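Local coordinates for scyllo-inositol 2-dehydrogenase (NADP(+)) IolW (Bacillus subtilis subsp. subtilis, PDB 3GDO), which catalyses the reversible NADPH-dependent reduction of scyllo-inosose to scyllo-inositol and cannot use NADH in place of NADPH, at residues 94-99 against 178-183; 185-188 against 192-195; 213-218 against 330-335; 173-178 against 334-339; 69-74 against 80-85. All coordinates share one frame; numbering follows the deposited sequence. Where two conformers were deposited one is given.

Interaction 1 of 5, residues 94-99 against 178-183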
# COMPACT_ATOMS: atom_id res chain seq x y z
N MET B 94 0.05 27.99 -14.97
CA MET B 94 -0.82 27.91 -13.78
C MET B 94 -0.16 26.96 -12.78
O MET B 94 0.52 26.01 -13.18
CB MET B 94 -2.20 27.29 -14.13
CG MET B 94 -2.97 27.83 -15.34
SD MET B 94 -4.61 27.08 -15.58
CE MET B 94 -5.54 27.66 -14.20
N GLU B 95 -0.38 27.18 -11.48
CA GLU B 95 0.10 26.20 -10.49
C GLU B 95 -0.81 24.97 -10.52
O GLU B 95 -1.94 25.03 -11.02
CB GLU B 95 0.20 26.78 -9.07
CG GLU B 95 1.60 27.27 -8.66
CD GLU B 95 2.64 26.16 -8.40
OE1 GLU B 95 2.35 24.94 -8.64
OE2 GLU B 95 3.76 26.53 -7.99
N LYS B 96 -0.30 23.84 -10.02
CA LYS B 96 -1.18 22.71 -9.69
C LYS B 96 -1.86 23.02 -8.33
O LYS B 96 -1.36 23.82 -7.58
CB LYS B 96 -0.41 21.39 -9.63
CG LYS B 96 0.95 21.42 -8.96
CD LYS B 96 0.90 21.74 -7.46
CE LYS B 96 0.09 20.73 -6.69
NZ LYS B 96 0.19 21.01 -5.25
N PRO B 97 -3.04 22.43 -8.05
CA PRO B 97 -3.90 21.71 -8.94
C PRO B 97 -4.54 22.74 -9.83
O PRO B 97 -4.87 23.83 -9.36
CB PRO B 97 -4.92 21.09 -7.98
CG PRO B 97 -5.04 22.11 -6.87
CD PRO B 97 -3.63 22.58 -6.70
N MET B 98 -4.68 22.42 -11.11
CA MET B 98 -5.17 23.36 -12.13
C MET B 98 -6.42 24.15 -11.67
O MET B 98 -6.36 25.37 -11.54
CB MET B 98 -5.42 22.60 -13.45
CG MET B 98 -5.80 23.44 -14.67
SD MET B 98 -6.21 22.34 -16.07
CE MET B 98 -6.44 23.69 -17.27
N THR B 99 -7.52 23.46 -11.41
CA THR B 99 -8.75 24.07 -10.87
C THR B 99 -9.43 23.07 -9.93
O THR B 99 -8.98 21.94 -9.84
CB THR B 99 -9.77 24.39 -11.99
OG1 THR B 99 -9.91 23.24 -12.82
CG2 THR B 99 -9.32 25.59 -12.83
N LEU B 178 -1.31 17.26 -2.66
CA LEU B 178 -0.21 16.28 -2.79
C LEU B 178 -0.57 15.20 -3.78
O LEU B 178 0.26 14.82 -4.61
CB LEU B 178 0.10 15.62 -1.42
CG LEU B 178 0.41 16.52 -0.21
CD1 LEU B 178 0.87 15.63 0.96
CD2 LEU B 178 1.39 17.61 -0.45
N GLY B 179 -1.81 14.71 -3.68
CA GLY B 179 -2.29 13.66 -4.58
C GLY B 179 -2.12 14.03 -6.04
O GLY B 179 -1.76 13.18 -6.86
N SER B 180 -2.34 15.32 -6.35
CA SER B 180 -2.23 15.81 -7.73
C SER B 180 -0.86 15.50 -8.35
O SER B 180 -0.77 15.05 -9.48
CB SER B 180 -2.63 17.30 -7.85
OG SER B 180 -1.76 18.14 -7.14
N HIS B 181 0.19 15.65 -7.57
CA HIS B 181 1.55 15.35 -8.06
C HIS B 181 1.77 13.88 -8.48
O HIS B 181 2.44 13.61 -9.48
CB HIS B 181 2.58 15.67 -6.99
CG HIS B 181 2.76 17.13 -6.73
ND1 HIS B 181 3.23 18.01 -7.68
CD2 HIS B 181 2.58 17.86 -5.60
CE1 HIS B 181 3.32 19.22 -7.15
NE2 HIS B 181 2.91 19.16 -5.89
N ILE B 182 1.27 12.94 -7.68
CA ILE B 182 1.57 11.53 -7.94
C ILE B 182 0.57 10.92 -8.93
O ILE B 182 0.87 9.96 -9.63
CB ILE B 182 1.75 10.71 -6.61
CG1 ILE B 182 0.50 10.79 -5.71
CG2 ILE B 182 2.96 11.26 -5.82
CD1 ILE B 182 0.55 9.74 -4.52
N ILE B 183 -0.62 11.54 -9.00
CA ILE B 183 -1.59 11.25 -10.05
C ILE B 183 -1.02 11.67 -11.42
O ILE B 183 -1.10 10.92 -12.39
CB ILE B 183 -2.92 11.98 -9.77
CG1 ILE B 183 -3.66 11.30 -8.62
CG2 ILE B 183 -3.82 12.03 -11.04
CD1 ILE B 183 -4.88 12.16 -8.09
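K96 reaches from the end of a Rossmann-domain strand to helix 174-190 of the C-terminal domain, and its aliphatic end meets S180 and H181. E95-K96-P97 matches the EKP motif of the Gfo/Idh/MocA family. The gathering of K96, D177 and H181 is consistent with the lysine, aspartate and histidine of the active site in relatives.

In the first shell, K96 CE lies 3.2 Å from S180 OG and 3.3 Å from H181 NE2. The lysine chain crosses the histidine at roughly a right angle. Bends at chi2 (65°) and chi3 (60°) fold it there and present NZ to D177, its salt-bridge partner. A long flexible amine suits this span between domains, while a small serine leaves room for the methylenes. S180 OG is itself held by the carbonyl of Y176, one turn back along the helix.

Further out, the backbone is shaped by a cis peptide before P97, which proline tolerates better than other residues and which turns the chain after the strand. From the residue just before that peptide, the lysine chain passes the imidazole with K96 CD 3.5 Å from H181 CE1.

Interaction 2 of 5, residues 185-188 against 192-195; sequences QTLH and MPKA
L187, near the end of helix 174-190, sets its forked tip against M192 and P193 of the chain that turns away toward strand 195-201. The leucine and methionine side chains cross obliquely, and the thioether sulfur takes the fork: M192 SD is 3.8 Å from L187 CD2 and 4.2 Å from L187 CD1. The second partner is the proline ring, whose CD carbon lies 4.0 Å from L187 CD2. As seen from CD2, sulfur and ring carbon are about 62° apart, so that methyl fits the notch between them.

The methionine gets there by folding. Its CB points away from the helix, yet bends at chi2 (-60°) and chi3 (-91°) curl the chain until SD faces the leucine, leaving the terminal CE farther from it. An unbranched, flexible thioether suits such a detour, while the rigid proline ring offers a fixed apolar edge and restrains the backbone as it leaves the turn.

Outside the pair, Y219 touches both L187 and P193. N328 and I332 of helix 323-342 pack against the methionine, and L348 also reaches it. The following K194 joins D218 by backbone bonds, so the turn delivers the chain into the sheet.

The contact is carried by methyl, methylene and sulfur groups, so dispersion and the exclusion of water, not directional bonding, hold the end of the helix to its exit loop.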
# COMPACT_ATOMS: atom_id res chain seq x y z
N GLN B 185 2.04 11.96 -12.32
CA GLN B 185 3.14 11.05 -12.66
C GLN B 185 2.57 9.77 -13.25
O GLN B 185 3.06 9.26 -14.28
CB GLN B 185 3.96 10.74 -11.42
CG GLN B 185 4.85 11.91 -11.00
CD GLN B 185 5.74 11.60 -9.80
OE1 GLN B 185 5.49 10.67 -9.04
NE2 GLN B 185 6.80 12.37 -9.64
N THR B 186 1.52 9.26 -12.60
CA THR B 186 0.88 8.01 -13.01
C THR B 186 0.25 8.15 -14.39
O THR B 186 0.38 7.23 -15.23
CB THR B 186 -0.20 7.52 -12.01
OG1 THR B 186 0.34 7.56 -10.67
CG2 THR B 186 -0.63 6.13 -12.34
N LEU B 187 -0.46 9.26 -14.61
CA LEU B 187 -1.08 9.53 -15.93
C LEU B 187 0.03 9.67 -16.97
O LEU B 187 -0.10 9.15 -18.07
CB LEU B 187 -1.92 10.78 -15.88
CG LEU B 187 -3.14 10.70 -14.94
CD1 LEU B 187 -3.94 11.95 -15.08
CD2 LEU B 187 -3.97 9.47 -15.15
N HIS B 188 1.13 10.29 -16.58
CA HIS B 188 2.24 10.51 -17.49
C HIS B 188 2.78 9.19 -17.95
O HIS B 188 3.09 9.00 -19.14
CB HIS B 188 3.36 11.34 -16.83
CG HIS B 188 4.45 11.75 -17.77
ND1 HIS B 188 4.23 12.52 -18.90
CD2 HIS B 188 5.78 11.49 -17.75
CE1 HIS B 188 5.38 12.74 -19.51
NE2 HIS B 188 6.33 12.13 -18.84
N MET B 192 -4.72 7.21 -19.22
CA MET B 192 -5.88 7.21 -18.36
C MET B 192 -6.25 5.78 -17.99
O MET B 192 -6.17 4.88 -18.85
CB MET B 192 -7.08 7.91 -19.05
CG MET B 192 -7.03 9.48 -19.03
SD MET B 192 -7.00 10.25 -17.38
CE MET B 192 -8.72 10.47 -17.10
N PRO B 193 -6.70 5.57 -16.73
CA PRO B 193 -7.17 4.26 -16.28
C PRO B 193 -8.61 4.02 -16.73
O PRO B 193 -9.26 4.92 -17.25
CB PRO B 193 -7.12 4.38 -14.75
CG PRO B 193 -7.42 5.83 -14.49
CD PRO B 193 -6.75 6.58 -15.64
N LYS B 194 -9.14 2.83 -16.51
CA LYS B 194 -10.53 2.66 -16.86
C LYS B 194 -11.48 2.86 -15.69
O LYS B 194 -12.68 2.98 -15.91
CB LYS B 194 -10.79 1.36 -17.58
CG LYS B 194 -10.20 0.12 -17.00
CD LYS B 194 -10.37 -0.97 -18.06
CE LYS B 194 -9.66 -2.28 -17.72
NZ LYS B 194 -10.44 -3.05 -16.70
N ALA B 195 -10.94 2.94 -14.47
CA ALA B 195 -11.79 3.17 -13.32
C ALA B 195 -10.96 3.67 -12.16
O ALA B 195 -9.72 3.55 -12.18
CB ALA B 195 -12.58 1.91 -12.96

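Interaction 3 of 5, residues 213-218 against 330-335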
# COMPACT_ATOMS: atom_id res chain seq x y z
N PHE B 213 -5.96 10.03 1.76
CA PHE B 213 -6.53 9.47 0.54
C PHE B 213 -5.85 8.17 0.20
O PHE B 213 -4.61 7.98 0.41
CB PHE B 213 -6.43 10.48 -0.65
CG PHE B 213 -5.01 10.81 -1.03
CD1 PHE B 213 -4.29 9.96 -1.89
CD2 PHE B 213 -4.38 11.93 -0.53
CE1 PHE B 213 -2.97 10.24 -2.21
CE2 PHE B 213 -3.07 12.20 -0.82
CZ PHE B 213 -2.36 11.37 -1.70
N HIS B 214 -6.65 7.28 -0.35
CA HIS B 214 -6.17 6.03 -0.89
C HIS B 214 -6.89 5.79 -2.24
O HIS B 214 -8.11 5.58 -2.26
CB HIS B 214 -6.51 4.89 0.08
CG HIS B 214 -5.80 3.63 -0.26
ND1 HIS B 214 -6.21 2.80 -1.29
CD2 HIS B 214 -4.63 3.12 0.22
CE1 HIS B 214 -5.35 1.80 -1.39
NE2 HIS B 214 -4.38 1.97 -0.50
N LEU B 215 -6.18 5.85 -3.34
CA LEU B 215 -6.82 5.69 -4.65
C LEU B 215 -6.30 4.46 -5.36
O LEU B 215 -5.10 4.19 -5.34
CB LEU B 215 -6.52 6.91 -5.55
CG LEU B 215 -7.39 8.16 -5.53
CD1 LEU B 215 -7.42 8.81 -4.13
CD2 LEU B 215 -6.79 9.14 -6.55
N THR B 216 -7.20 3.72 -6.00
CA THR B 216 -6.80 2.67 -6.92
C THR B 216 -7.20 3.08 -8.34
O THR B 216 -8.41 3.31 -8.62
CB THR B 216 -7.48 1.31 -6.57
OG1 THR B 216 -7.12 0.91 -5.24
CG2 THR B 216 -7.09 0.22 -7.59
N LEU B 217 -6.22 3.19 -9.22
CA LEU B 217 -6.46 3.39 -10.67
C LEU B 217 -6.35 2.09 -11.44
O LEU B 217 -5.29 1.43 -11.47
CB LEU B 217 -5.53 4.46 -11.27
CG LEU B 217 -5.84 5.94 -10.99
CD1 LEU B 217 -5.92 6.29 -9.52
CD2 LEU B 217 -4.79 6.86 -11.66
N ASP B 218 -7.49 1.71 -12.03
CA ASP B 218 -7.66 0.40 -12.61
C ASP B 218 -7.20 0.45 -14.07
O ASP B 218 -7.84 1.10 -14.90
CB ASP B 218 -9.15 -0.03 -12.48
CG ASP B 218 -9.45 -1.41 -13.12
OD1 ASP B 218 -8.53 -2.16 -13.53
OD2 ASP B 218 -10.66 -1.74 -13.22
N ILE B 330 -7.40 16.53 -12.63
CA ILE B 330 -8.63 16.96 -11.96
C ILE B 330 -9.74 15.96 -12.16
O ILE B 330 -10.49 15.69 -11.26
CB ILE B 330 -9.09 18.38 -12.43
CG1 ILE B 330 -7.96 19.40 -12.23
CG2 ILE B 330 -10.33 18.81 -11.69
CD1 ILE B 330 -7.22 19.31 -10.83
N ARG B 331 -9.81 15.38 -13.35
CA ARG B 331 -10.77 14.32 -13.64
C ARG B 331 -10.59 13.12 -12.69
O ARG B 331 -11.58 12.54 -12.21
CB ARG B 331 -10.62 13.84 -15.09
CG ARG B 331 -11.25 14.78 -16.12
CD ARG B 331 -11.78 14.01 -17.33
NE ARG B 331 -10.97 14.33 -18.49
CZ ARG B 331 -11.21 15.35 -19.31
NH1 ARG B 331 -12.26 16.15 -19.08
NH2 ARG B 331 -10.40 15.59 -20.35
N ILE B 332 -9.34 12.75 -12.43
CA ILE B 332 -9.10 11.61 -11.53
C ILE B 332 -9.46 12.01 -10.13
O ILE B 332 -10.05 11.21 -9.41
CB ILE B 332 -7.62 11.15 -11.54
CG1 ILE B 332 -7.25 10.61 -12.91
CG2 ILE B 332 -7.36 10.05 -10.41
CD1 ILE B 332 -8.10 9.44 -13.35
N ILE B 333 -9.12 13.25 -9.74
CA ILE B 333 -9.44 13.75 -8.39
C ILE B 333 -10.96 13.75 -8.12
O ILE B 333 -11.40 13.27 -7.08
CB ILE B 333 -8.79 15.12 -8.12
CG1 ILE B 333 -7.28 14.95 -7.95
CG2 ILE B 333 -9.32 15.73 -6.87
CD1 ILE B 333 -6.57 16.26 -7.87
N GLU B 334 -11.75 14.23 -9.09
CA GLU B 334 -13.22 14.27 -8.94
C GLU B 334 -13.85 12.90 -8.87
O GLU B 334 -14.78 12.67 -8.10
CB GLU B 334 -13.89 15.11 -10.06
CG GLU B 334 -13.74 16.63 -9.87
CD GLU B 334 -14.58 17.49 -10.88
OE1 GLU B 334 -15.57 18.12 -10.46
OE2 GLU B 334 -14.24 17.53 -12.09
N ALA B 335 -13.32 11.98 -9.66
CA ALA B 335 -13.81 10.59 -9.65
C ALA B 335 -13.47 9.87 -8.32
O ALA B 335 -14.27 9.09 -7.82
CB ALA B 335 -13.25 9.80 -10.85
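L215, which follows H214 on the face that meets the second subunit, is the first residue of strand 213-218 to touch helix 323-342, and it does so with one methyl: L215 CD2 lies 4.0 Å from I332 CG2. With CG beside the backbone N (chi1 -87°), the side chain projects its fork off the sheet toward the helix. T216, next in line, belongs to the other face, where it meets Q223 and I225 of the adjoining strand. L217 returns to the helix side, and its CD1 approaches the same I332 CG2 at 4.1 Å.

The two leucine methyls and the isoleucine methyl thus form a nearly equilateral triangle, both leucines resting on the same methyl. I332 CG2 is anti to the backbone N, so the branch at CB leans toward the strand. The CA atoms of L217 and I332 are 8.7 Å apart, a gap that leucine is long enough to close against a short beta-branch methyl. D218 then turns from packing to polar duty, its OD1 bonding to G220 and Q223 near the hairpin.

Alternating side chains, apolar ones inward beneath a helix and others on the opposite face, where H214 meets the second subunit, mark the helix-on-sheet layering of the C-terminal alpha/beta domain of this family.

Interaction 4 of 5, residues 173-178 against 334-339; sequences GTLYDL and EAAMES
The Y176 ring receives the sulfur of M337 obliquely, a Met-aromatic contact between two nearly antiparallel helices of the C-terminal alpha/beta domain. M337 SD is 4.9 Å from the ring centroid and 58° off the ring normal, closest to the phenol end: 3.8 Å from both Y176 CE1 and Y176 OH. I333 lies over the ring on that same side. The carbonyl O of T99 packs near Y176 CE2, at the rim, and the hydroxyl is satisfied by the carbonyl of A100. Tyrosine suits this spot because its flat body can take apolar partners while its tip keeps a hydrogen bond.

Segments 174-178 and 334-339 run at 158° to each other with axes 11.6 Å apart, so large side chains must bridge them. Methionine does so by a chain extended at chi2 and bent at chi3, bringing its sulfur across the tyrosine at about a right angle. G173 sits at the N-cap position, with backbone angles where a CB would run into the preceding carbonyl oxygen.

L175 makes the other contact, over A336, whose small CB lets it approach: with CG anti to the backbone N (chi1 174°), L175 CD2 sits 4.1 Å from A336 CB and equally far from M337 CG.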
# COMPACT_ATOMS: atom_id res chain seq x y z
N GLY B 173 -7.14 20.58 0.85
CA GLY B 173 -6.90 19.22 1.38
C GLY B 173 -5.76 18.54 0.65
O GLY B 173 -5.25 19.07 -0.36
N THR B 174 -5.38 17.35 1.11
CA THR B 174 -4.13 16.78 0.64
C THR B 174 -4.24 16.03 -0.71
O THR B 174 -3.22 15.81 -1.34
CB THR B 174 -3.56 15.79 1.66
OG1 THR B 174 -4.59 14.86 1.97
CG2 THR B 174 -3.00 16.52 2.95
N LEU B 175 -5.43 15.62 -1.11
CA LEU B 175 -5.59 14.97 -2.42
C LEU B 175 -5.34 15.99 -3.56
O LEU B 175 -4.60 15.71 -4.52
CB LEU B 175 -6.98 14.30 -2.54
CG LEU B 175 -7.35 13.70 -3.90
CD1 LEU B 175 -6.36 12.58 -4.34
CD2 LEU B 175 -8.82 13.22 -3.92
N TYR B 176 -5.93 17.18 -3.45
CA TYR B 176 -5.58 18.27 -4.38
C TYR B 176 -4.13 18.69 -4.25
O TYR B 176 -3.42 18.84 -5.25
CB TYR B 176 -6.45 19.50 -4.13
CG TYR B 176 -7.82 19.40 -4.77
CD1 TYR B 176 -8.94 19.09 -4.00
CD2 TYR B 176 -7.97 19.63 -6.12
CE1 TYR B 176 -10.22 19.03 -4.59
CE2 TYR B 176 -9.23 19.56 -6.73
CZ TYR B 176 -10.34 19.26 -5.97
OH TYR B 176 -11.58 19.19 -6.60
N ASP B 177 -3.66 18.88 -3.03
CA ASP B 177 -2.35 19.47 -2.86
C ASP B 177 -1.19 18.49 -3.12
O ASP B 177 -0.21 18.84 -3.78
CB ASP B 177 -2.23 20.05 -1.47
CG ASP B 177 -0.93 20.77 -1.28
OD1 ASP B 177 -0.38 21.31 -2.27
OD2 ASP B 177 -0.44 20.82 -0.15
N LEU B 178 -1.31 17.26 -2.66
CA LEU B 178 -0.21 16.28 -2.79
C LEU B 178 -0.57 15.20 -3.78
O LEU B 178 0.26 14.82 -4.61
CB LEU B 178 0.10 15.62 -1.42
CG LEU B 178 0.41 16.52 -0.21
CD1 LEU B 178 0.87 15.63 0.96
CD2 LEU B 178 1.39 17.61 -0.45
N GLU B 334 -11.75 14.23 -9.09
CA GLU B 334 -13.22 14.27 -8.94
C GLU B 334 -13.85 12.90 -8.87
O GLU B 334 -14.78 12.67 -8.10
CB GLU B 334 -13.89 15.11 -10.06
CG GLU B 334 -13.74 16.63 -9.87
CD GLU B 334 -14.58 17.49 -10.88
OE1 GLU B 334 -15.57 18.12 -10.46
OE2 GLU B 334 -14.24 17.53 -12.09
N ALA B 335 -13.32 11.98 -9.66
CA ALA B 335 -13.81 10.59 -9.65
C ALA B 335 -13.47 9.87 -8.32
O ALA B 335 -14.27 9.09 -7.82
CB ALA B 335 -13.25 9.80 -10.85
N ALA B 336 -12.29 10.13 -7.80
CA ALA B 336 -11.91 9.66 -6.44
C ALA B 336 -12.88 10.16 -5.39
O ALA B 336 -13.29 9.40 -4.51
CB ALA B 336 -10.49 10.13 -6.08
N MET B 337 -13.23 11.45 -5.46
CA MET B 337 -14.12 12.06 -4.45
C MET B 337 -15.49 11.43 -4.55
O MET B 337 -16.13 11.10 -3.54
CB MET B 337 -14.16 13.58 -4.62
CG MET B 337 -12.76 14.25 -4.43
SD MET B 337 -12.65 16.07 -4.73
CE MET B 337 -13.76 16.66 -3.48
N GLU B 338 -15.91 11.22 -5.79
CA GLU B 338 -17.19 10.60 -6.11
C GLU B 338 -17.20 9.11 -5.70
O GLU B 338 -18.18 8.62 -5.10
CB GLU B 338 -17.49 10.81 -7.61
CG GLU B 338 -18.86 10.39 -8.07
CD GLU B 338 -19.97 11.30 -7.53
OE1 GLU B 338 -19.67 12.42 -7.04
OE2 GLU B 338 -21.15 10.89 -7.63
N SER B 339 -16.09 8.41 -5.97
CA SER B 339 -15.95 7.02 -5.51
C SER B 339 -16.12 6.92 -4.00
O SER B 339 -16.89 6.10 -3.49
CB SER B 339 -14.59 6.44 -5.95
OG SER B 339 -14.38 5.16 -5.33

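Interaction 5 of 5, residues 69-74 against 80-85; sequences VIVTTP and EHTMAC
V69 overlaps the thiol of C85 with both of its methyls: SG lies 3.5 Å from V69 CG1 and 3.7 Å from V69 CG2. A small, polarisable sulfur suits this close approach of helix to strand, where the CA atoms of V69 and C85 are near neighbours. Two residues on, V71 repeats the theme. Its CG1 and CG2 straddle the hydroxyl of T82, CG2 being 4.0 Å from T82 OG1. That oxygen already bonds to the carbonyl of H78 one turn earlier in the helix, so its hydrogen-bonding need is met in part and facing methyl groups costs less.

T73 comes next, past the strand's end, and meets H81 at about a right angle. Its OG1 lies 3.1 Å from H81 ND1, and CG2 comes within 3.4 Å of that same ND1. With chi1 at 47°, OG1 stands between backbone N and carbonyl carbon, which leaves the methyl beside the imidazole as well. The branched valines fit the strand, and their compact forks suit a helix packed close against it.

Strand 69-71 and helix 80-85 run at 166° with axes 9.5 Å apart, the first two limbs of the beta-alpha-beta unit completed by strand 91-95 in the Rossmann domain. V92 of that strand touches V71, T82 and C85, while L11 of strand 6-11 packs against V69, V71 and H81 from the other neighbour in the sheet.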
# COMPACT_ATOMS: atom_id res chain seq x y z
N VAL B 69 2.62 35.11 -18.45
CA VAL B 69 2.18 35.37 -17.07
C VAL B 69 2.28 34.05 -16.26
O VAL B 69 1.79 32.99 -16.73
CB VAL B 69 0.73 35.88 -17.03
CG1 VAL B 69 0.28 36.16 -15.59
CG2 VAL B 69 0.59 37.16 -17.85
N ILE B 70 2.93 34.11 -15.10
CA ILE B 70 2.89 33.00 -14.11
C ILE B 70 1.81 33.26 -13.05
O ILE B 70 1.83 34.27 -12.36
CB ILE B 70 4.25 32.82 -13.42
CG1 ILE B 70 5.39 33.00 -14.43
CG2 ILE B 70 4.31 31.49 -12.65
CD1 ILE B 70 5.55 31.89 -15.49
N VAL B 71 0.82 32.40 -12.97
CA VAL B 71 -0.24 32.63 -12.01
C VAL B 71 0.03 31.86 -10.69
O VAL B 71 -0.01 30.64 -10.65
CB VAL B 71 -1.62 32.34 -12.59
CG1 VAL B 71 -2.69 32.68 -11.57
CG2 VAL B 71 -1.84 33.17 -13.87
N THR B 72 0.38 32.61 -9.65
CA THR B 72 0.51 32.02 -8.33
C THR B 72 -0.52 32.60 -7.32
O THR B 72 -0.39 32.39 -6.14
CB THR B 72 1.94 32.16 -7.79
OG1 THR B 72 2.11 33.49 -7.32
CG2 THR B 72 3.02 31.79 -8.86
N THR B 73 -1.53 33.33 -7.77
CA THR B 73 -2.49 33.88 -6.81
C THR B 73 -3.26 32.72 -6.15
O THR B 73 -3.25 31.61 -6.68
CB THR B 73 -3.41 34.94 -7.45
OG1 THR B 73 -3.92 34.44 -8.68
CG2 THR B 73 -2.63 36.24 -7.71
N PRO B 74 -3.89 32.96 -4.96
CA PRO B 74 -4.49 31.82 -4.23
C PRO B 74 -5.61 31.12 -5.02
O PRO B 74 -6.29 31.76 -5.84
CB PRO B 74 -5.05 32.47 -2.95
CG PRO B 74 -4.28 33.73 -2.78
CD PRO B 74 -4.02 34.22 -4.20
N GLU B 80 -10.17 33.38 -12.44
CA GLU B 80 -10.43 34.73 -12.92
C GLU B 80 -9.19 35.35 -13.58
O GLU B 80 -9.23 35.83 -14.71
CB GLU B 80 -10.74 35.56 -11.69
CG GLU B 80 -12.04 36.31 -11.67
CD GLU B 80 -12.21 36.95 -10.31
OE1 GLU B 80 -12.48 36.21 -9.32
OE2 GLU B 80 -12.02 38.19 -10.21
N HIS B 81 -8.08 35.31 -12.85
CA HIS B 81 -6.80 35.84 -13.31
C HIS B 81 -6.32 35.15 -14.59
O HIS B 81 -5.92 35.83 -15.54
CB HIS B 81 -5.76 35.71 -12.21
CG HIS B 81 -5.90 36.73 -11.12
ND1 HIS B 81 -4.93 36.94 -10.17
CD2 HIS B 81 -6.89 37.62 -10.86
CE1 HIS B 81 -5.32 37.91 -9.35
NE2 HIS B 81 -6.51 38.34 -9.75
N THR B 82 -6.38 33.83 -14.62
CA THR B 82 -5.98 33.06 -15.78
C THR B 82 -6.83 33.44 -17.02
O THR B 82 -6.28 33.66 -18.10
CB THR B 82 -6.04 31.56 -15.51
OG1 THR B 82 -5.27 31.26 -14.32
CG2 THR B 82 -5.45 30.76 -16.68
N MET B 83 -8.15 33.51 -16.84
CA MET B 83 -9.04 33.87 -17.93
C MET B 83 -8.68 35.25 -18.46
O MET B 83 -8.51 35.43 -19.67
CB MET B 83 -10.51 33.82 -17.52
CG MET B 83 -11.46 33.89 -18.76
SD MET B 83 -11.12 32.70 -20.07
CE MET B 83 -12.65 31.76 -19.89
N ALA B 84 -8.53 36.21 -17.54
CA ALA B 84 -8.13 37.57 -17.86
C ALA B 84 -6.84 37.59 -18.66
O ALA B 84 -6.70 38.36 -19.61
CB ALA B 84 -7.97 38.38 -16.59
N CYS B 85 -5.88 36.74 -18.30
CA CYS B 85 -4.63 36.70 -19.05
C CYS B 85 -4.83 36.13 -20.44
O CYS B 85 -4.26 36.64 -21.43
CB CYS B 85 -3.57 35.89 -18.33
SG CYS B 85 -2.98 36.67 -16.84

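Overall arrangement
Interactions 1 to 4 centre on helices 174-190 and 323-342, and interaction 5 lies in the Rossmann domain. Interaction 1 joins the domains and, by family resemblance, probably marks the active site; D177 of segment 173-178 ties it to interaction 4, whose centre is about 10 Å away. Interactions 3 and 4, about 6 Å apart between centres, share E334 and A335 and build one core beneath the sheet. Interaction 2 closes the far end of helix 174-190, about 9 Å from interaction 3 between centres, and backbone bonds of K194 and A195 with D218 join the two. Interaction 5 is about 16 Å from interaction 1 between centres yet reaches the same parallel sheet, M94 touching T82.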